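Local coordinates for protein Methylcobalamin\: coenzyme M methyltransferase (Methanosarcina mazei, PDB 4AY8) that catalyses transfer of a methyl group from a methylated corrinoid (methylcobalamin) to zinc-bound coenzyme M, a step of methanogenesis, at residues A[33-38]-A[321-326]; A[73-78]-A[334-339]. One frame throughout, in Å; residues are numbered along the deposited sequence.

Contact 1: residues A[33-38]-A[321-326]; sequences VCSVTQ and LAPGCG. With ZN (zinc ion), chain D; COM (1-thioethanesulfonic acid), chain C.
T37 and C325 meet at the mouth of a TIM barrel of the uroporphyrinogen decarboxylase family, where the loop after strand 320-323 and the segment 33-38 run side by side into the coenzyme M site. The hydroxyl OG1 of T37 donates to O of C325 at 2.6 Å, rising above the carbonyl plane rather than lying in it. C325 itself turns the other way: with SG anti to its backbone N (chi1 -165°), the thiolate sulfur binds the zinc ion at 2.4 Å, and S1 of coenzyme M is a further ligand; H246 and C248 complete the site. At the sulfonate end, N of Q38 donates to O3S of coenzyme M over 2.9 Å, nearly straight at 164°, while Q103 holds the same ligand. The side-chain amide of Q38 is held by I327 and G40, while CB and CG of Q38 lie against the sulfonate oxygens.

Behind this shell, one water joins the two segments, accepting from N of V36 and donating to OG1 of T37 and O of P323. OG of S35 donates to O of T37, and the ring of P323 packs on S35 through CG. Farther back a single parallel bridge pairs V33 with L321: N of C34 reaches O of L321 at 3.1 Å, and CG2 of V33 lies beside CD2 of L321 at 3.8 Å.

Contact 2: residues A[73-78]-A[334-339]; sequences SGLEAV and ENVKAL
L75 and V336 cross at about a right angle, the end of the leucine lying over one methyl of the valine, and this crossing is the centre of the contact between the loop 73-78 and the outer helix 333-346 of the barrel. CG1 of V336 does the touching: it stands anti to the backbone N (chi1 -178°) and meets CD1 of L75 at 3.6 Å, with CG of the same leucine close by. The CB of L75 does not itself aim at the helix, but the extended chain carries its end in against V336. Both leucine methyls lie near CG1 of V336, and CD2 also comes loosely to CD2 of L339, three residues on, at 4.5 Å.

S73 packs against the same valine methyl, its CB 3.8 Å from CG1 of V336. K337 lies alongside, its CG 3.6 Å from O of S73, and from there its chain runs out fully extended to an exposed ammonium group. Between S73 and L75 the chain turns at G74, which leaves helical geometry with positive phi (91°) just after helix 59-71. An ST turn closes this bend: N of L75 donates to OG of S73 at 3.3 Å, almost straight at 172°. The same hydroxyl is bonded to N69 of helix 59-71, so two partners fix its rotation, and N69 also touches L75 and V336.

Apart from the S73 carbonyl O that CG of K337 meets, the contact is made by methyl, methine and methylene groups. The serine hydroxyl is engaged on its own side of the interface, where it shapes the loop that presents L75, and the lysine contributes its aliphatic stem while its charge stays at the surface.

From the N terminus, the chain passes through 33-38 and then, after helix 59-71, through 73-78, which leads into strand 78-80. The remaining strands of the parallel sheet follow in order to the last, 320-323, where contact 1 closes a loop of 282 residues; helix 333-346 then closes a loop of 255 in contact 2. The segments alternate, so the two loops cross. Together they tie the segments 33-38 and 73-78 to strand 320-323 and its following helix. The contacts also touch: O of V33 and N of E76 form a probable hydrogen bond at 2.8 Å, and L339 packs on L321 and P323.

Contact 1: residues A[33-38]-A[321-326]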
loop_
_atom_site.group_PDB
_atom_site.type_symbol
_atom_site.label_atom_id
_atom_site.label_comp_id
_atom_site.label_asym_id
_atom_site.label_seq_id
_atom_site.Cartn_x
_atom_site.Cartn_y
_atom_site.Cartn_z
ATOM N N VAL A 33 12.153 6.536 7.023
ATOM C CA VAL A 33 12.227 5.149 6.562
ATOM C C VAL A 33 11.104 4.307 7.189
ATOM O O VAL A 33 10.978 4.184 8.415
ATOM C CB VAL A 33 13.628 4.551 6.822
ATOM C CG1 VAL A 33 13.999 4.634 8.298
ATOM C CG2 VAL A 33 13.733 3.130 6.305
ATOM N N CYS A 34 10.259 3.760 6.331
ATOM C CA CYS A 34 9.121 2.975 6.782
ATOM C C CYS A 34 8.609 2.134 5.627
ATOM O O CYS A 34 9.222 2.105 4.556
ATOM C CB CYS A 34 8.024 3.895 7.304
ATOM S SG CYS A 34 7.203 4.869 6.045
ATOM N N SER A 35 7.515 1.417 5.850
ATOM C CA SER A 35 6.896 0.634 4.800
ATOM C C SER A 35 5.452 1.068 4.638
ATOM O O SER A 35 4.724 1.172 5.621
ATOM C CB SER A 35 6.964 -0.857 5.130
ATOM O OG SER A 35 6.387 -1.623 4.097
ATOM N N VAL A 36 5.042 1.328 3.399
ATOM C CA VAL A 36 3.639 1.637 3.107
ATOM C C VAL A 36 2.936 0.401 2.568
ATOM O O VAL A 36 1.759 0.433 2.266
ATOM C CB VAL A 36 3.479 2.827 2.120
ATOM C CG1 VAL A 36 4.198 4.065 2.655
ATOM C CG2 VAL A 36 3.968 2.453 0.723
ATOM N N THR A 37 3.691 -0.685 2.466
ATOM C CA THR A 37 3.189 -1.982 2.038
ATOM C C THR A 37 3.218 -2.942 3.227
ATOM O O THR A 37 3.708 -2.590 4.311
ATOM C CB THR A 37 4.024 -2.528 0.864
ATOM O OG1 THR A 37 5.413 -2.479 1.205
ATOM C CG2 THR A 37 3.785 -1.690 -0.412
ATOM N N GLN A 38 2.688 -4.146 3.032
ATOM C CA GLN A 38 2.461 -5.058 4.149
ATOM C C GLN A 38 3.741 -5.345 4.923
ATOM O O GLN A 38 4.817 -5.518 4.335
ATOM C CB GLN A 38 1.764 -6.346 3.673
ATOM C CG GLN A 38 2.663 -7.534 3.371
ATOM C CD GLN A 38 3.036 -8.291 4.624
ATOM O OE1 GLN A 38 2.306 -8.256 5.614
ATOM N NE2 GLN A 38 4.183 -8.962 4.600
ATOM N N LEU A 321 12.017 6.450 2.126
ATOM C CA LEU A 321 12.726 5.192 1.885
ATOM C C LEU A 321 11.861 4.036 2.358
ATOM O O LEU A 321 11.402 4.024 3.499
ATOM C CB LEU A 321 14.100 5.190 2.586
ATOM C CG LEU A 321 14.926 3.907 2.479
ATOM C CD1 LEU A 321 15.371 3.683 1.022
ATOM C CD2 LEU A 321 16.138 3.918 3.444
ATOM N N ALA A 322 11.661 3.057 1.475
ATOM C CA ALA A 322 10.680 1.979 1.678
ATOM C C ALA A 322 10.958 0.743 0.816
ATOM O O ALA A 322 11.621 0.832 -0.222
ATOM C CB ALA A 322 9.290 2.505 1.364
ATOM N N PRO A 323 10.447 -0.423 1.237
ATOM C CA PRO A 323 10.447 -1.591 0.372
ATOM C C PRO A 323 9.674 -1.296 -0.919
ATOM O O PRO A 323 8.732 -0.527 -0.889
ATOM C CB PRO A 323 9.701 -2.644 1.199
ATOM C CG PRO A 323 9.825 -2.197 2.615
ATOM C CD PRO A 323 9.907 -0.709 2.574
ATOM N N GLY A 324 10.084 -1.906 -2.027
ATOM C CA GLY A 324 9.422 -1.745 -3.307
ATOM C C GLY A 324 8.007 -2.298 -3.380
ATOM O O GLY A 324 7.175 -1.765 -4.108
ATOM N N CYS A 325 7.747 -3.376 -2.653
ATOM C CA CYS A 325 6.424 -4.010 -2.600
ATOM C C CYS A 325 6.219 -4.500 -1.163
ATOM O O CYS A 325 6.927 -4.063 -0.242
ATOM C CB CYS A 325 6.341 -5.168 -3.616
ATOM S SG CYS A 325 4.673 -5.794 -3.990
ATOM N N GLY A 326 5.240 -5.370 -0.959
ATOM C CA GLY A 326 5.041 -6.017 0.332
ATOM C C GLY A 326 6.330 -6.667 0.809
ATOM O O GLY A 326 7.076 -7.221 0.019
HETATM ZN ZN ZN D . 3.058 -4.385 -5.031
HETATM C C1 COM C . 1.458 -5.204 -2.637
HETATM C C2 COM C . 0.436 -5.874 -1.731
HETATM S S1 COM C . 0.902 -5.078 -4.377
HETATM S S2 COM C . 0.950 -6.079 -0.147
HETATM O O1S COM C . 1.963 -7.129 -0.074
HETATM O O2S COM C . -0.234 -6.550 0.608
HETATM O O3S COM C . 1.473 -4.856 0.463
HETATM O O HOH W 1 6.747 0.051 1.206
#

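Contact 2: residues A[73-78]-A[334-339]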
loop_
_atom_site.group_PDB
_atom_site.type_symbol
_atom_site.label_atom_id
_atom_site.label_comp_id
_atom_site.label_asym_id
_atom_site.label_seq_id
_atom_site.Cartn_x
_atom_site.Cartn_y
_atom_site.Cartn_z
ATOM N N SER A 73 11.918 -3.173 14.815
ATOM C CA SER A 73 12.659 -3.027 13.566
ATOM C C SER A 73 13.191 -1.630 13.353
ATOM O O SER A 73 14.215 -1.450 12.691
ATOM C CB SER A 73 11.783 -3.415 12.370
ATOM O OG SER A 73 10.725 -2.499 12.159
ATOM N N GLY A 74 12.483 -0.640 13.886
ATOM C CA GLY A 74 12.825 0.767 13.655
ATOM C C GLY A 74 12.151 1.437 12.459
ATOM O O GLY A 74 12.396 2.607 12.177
ATOM N N LEU A 75 11.314 0.713 11.733
ATOM C CA LEU A 75 10.534 1.353 10.676
ATOM C C LEU A 75 9.697 2.445 11.352
ATOM O O LEU A 75 9.172 2.241 12.454
ATOM C CB LEU A 75 9.649 0.345 9.937
ATOM C CG LEU A 75 10.351 -0.700 9.061
ATOM C CD1 LEU A 75 9.326 -1.631 8.414
ATOM C CD2 LEU A 75 11.238 -0.027 8.005
ATOM N N GLU A 76 9.554 3.584 10.692
ATOM C CA GLU A 76 9.036 4.773 11.356
ATOM C C GLU A 76 7.543 5.027 11.107
ATOM O O GLU A 76 7.091 6.171 11.036
ATOM C CB GLU A 76 9.913 5.959 10.998
ATOM C CG GLU A 76 11.289 5.775 11.583
ATOM C CD GLU A 76 12.312 6.776 11.102
ATOM O OE1 GLU A 76 12.147 7.339 9.994
ATOM O OE2 GLU A 76 13.319 6.951 11.823
ATOM N N ALA A 77 6.800 3.932 11.008
ATOM C CA ALA A 77 5.350 3.936 10.889
ATOM C C ALA A 77 4.819 2.570 11.326
ATOM O O ALA A 77 5.587 1.634 11.561
ATOM C CB ALA A 77 4.927 4.220 9.463
ATOM N N VAL A 78 3.503 2.470 11.451
ATOM C CA VAL A 78 2.849 1.183 11.570
ATOM C C VAL A 78 1.880 1.057 10.404
ATOM O O VAL A 78 1.194 2.020 10.060
ATOM C CB VAL A 78 2.082 1.029 12.903
ATOM C CG1 VAL A 78 1.494 -0.360 12.984
ATOM C CG2 VAL A 78 3.001 1.279 14.093
ATOM N N GLU A 334 16.488 -8.715 10.823
ATOM C CA GLU A 334 17.770 -8.049 10.621
ATOM C C GLU A 334 17.836 -7.358 9.257
ATOM O O GLU A 334 18.476 -6.332 9.121
ATOM C CB GLU A 334 18.893 -9.080 10.795
ATOM C CG GLU A 334 20.241 -8.706 10.236
ATOM C CD GLU A 334 21.117 -9.939 9.950
ATOM O OE1 GLU A 334 20.557 -11.046 9.736
ATOM O OE2 GLU A 334 22.368 -9.789 9.924
ATOM N N ASN A 335 17.163 -7.907 8.253
ATOM C CA ASN A 335 17.147 -7.281 6.934
ATOM C C ASN A 335 16.282 -6.028 6.908
ATOM O O ASN A 335 16.602 -5.071 6.205
ATOM C CB ASN A 335 16.745 -8.279 5.844
ATOM C CG ASN A 335 17.815 -9.339 5.616
ATOM O OD1 ASN A 335 18.797 -9.387 6.348
ATOM N ND2 ASN A 335 17.636 -10.176 4.605
ATOM N N VAL A 336 15.213 -6.019 7.694
ATOM C CA VAL A 336 14.386 -4.821 7.827
ATOM C C VAL A 336 15.167 -3.732 8.573
ATOM O O VAL A 336 15.153 -2.567 8.164
ATOM C CB VAL A 336 13.033 -5.114 8.514
ATOM C CG1 VAL A 336 12.178 -3.848 8.595
ATOM C CG2 VAL A 336 12.266 -6.229 7.771
ATOM N N LYS A 337 15.868 -4.113 9.640
ATOM C CA LYS A 337 16.735 -3.181 10.364
ATOM C C LYS A 337 17.797 -2.571 9.457
ATOM O O LYS A 337 18.146 -1.411 9.622
ATOM C CB LYS A 337 17.417 -3.857 11.565
ATOM C CG LYS A 337 16.517 -4.181 12.737
ATOM C CD LYS A 337 17.287 -4.941 13.813
ATOM C CE LYS A 337 16.406 -5.262 15.005
ATOM N NZ LYS A 337 17.096 -6.004 16.090
ATOM N N ALA A 338 18.293 -3.339 8.492
ATOM C CA ALA A 338 19.301 -2.857 7.533
ATOM C C ALA A 338 18.835 -1.627 6.752
ATOM O O ALA A 338 19.622 -0.716 6.452
ATOM C CB ALA A 338 19.675 -3.977 6.557
ATOM N N LEU A 339 17.558 -1.631 6.390
ATOM C CA LEU A 339 16.958 -0.537 5.644
ATOM C C LEU A 339 16.992 0.733 6.477
ATOM O O LEU A 339 17.347 1.790 5.986
ATOM C CB LEU A 339 15.520 -0.891 5.286
ATOM C CG LEU A 339 14.845 -0.070 4.199
ATOM C CD1 LEU A 339 15.583 -0.224 2.867
ATOM C CD2 LEU A 339 13.371 -0.481 4.089
#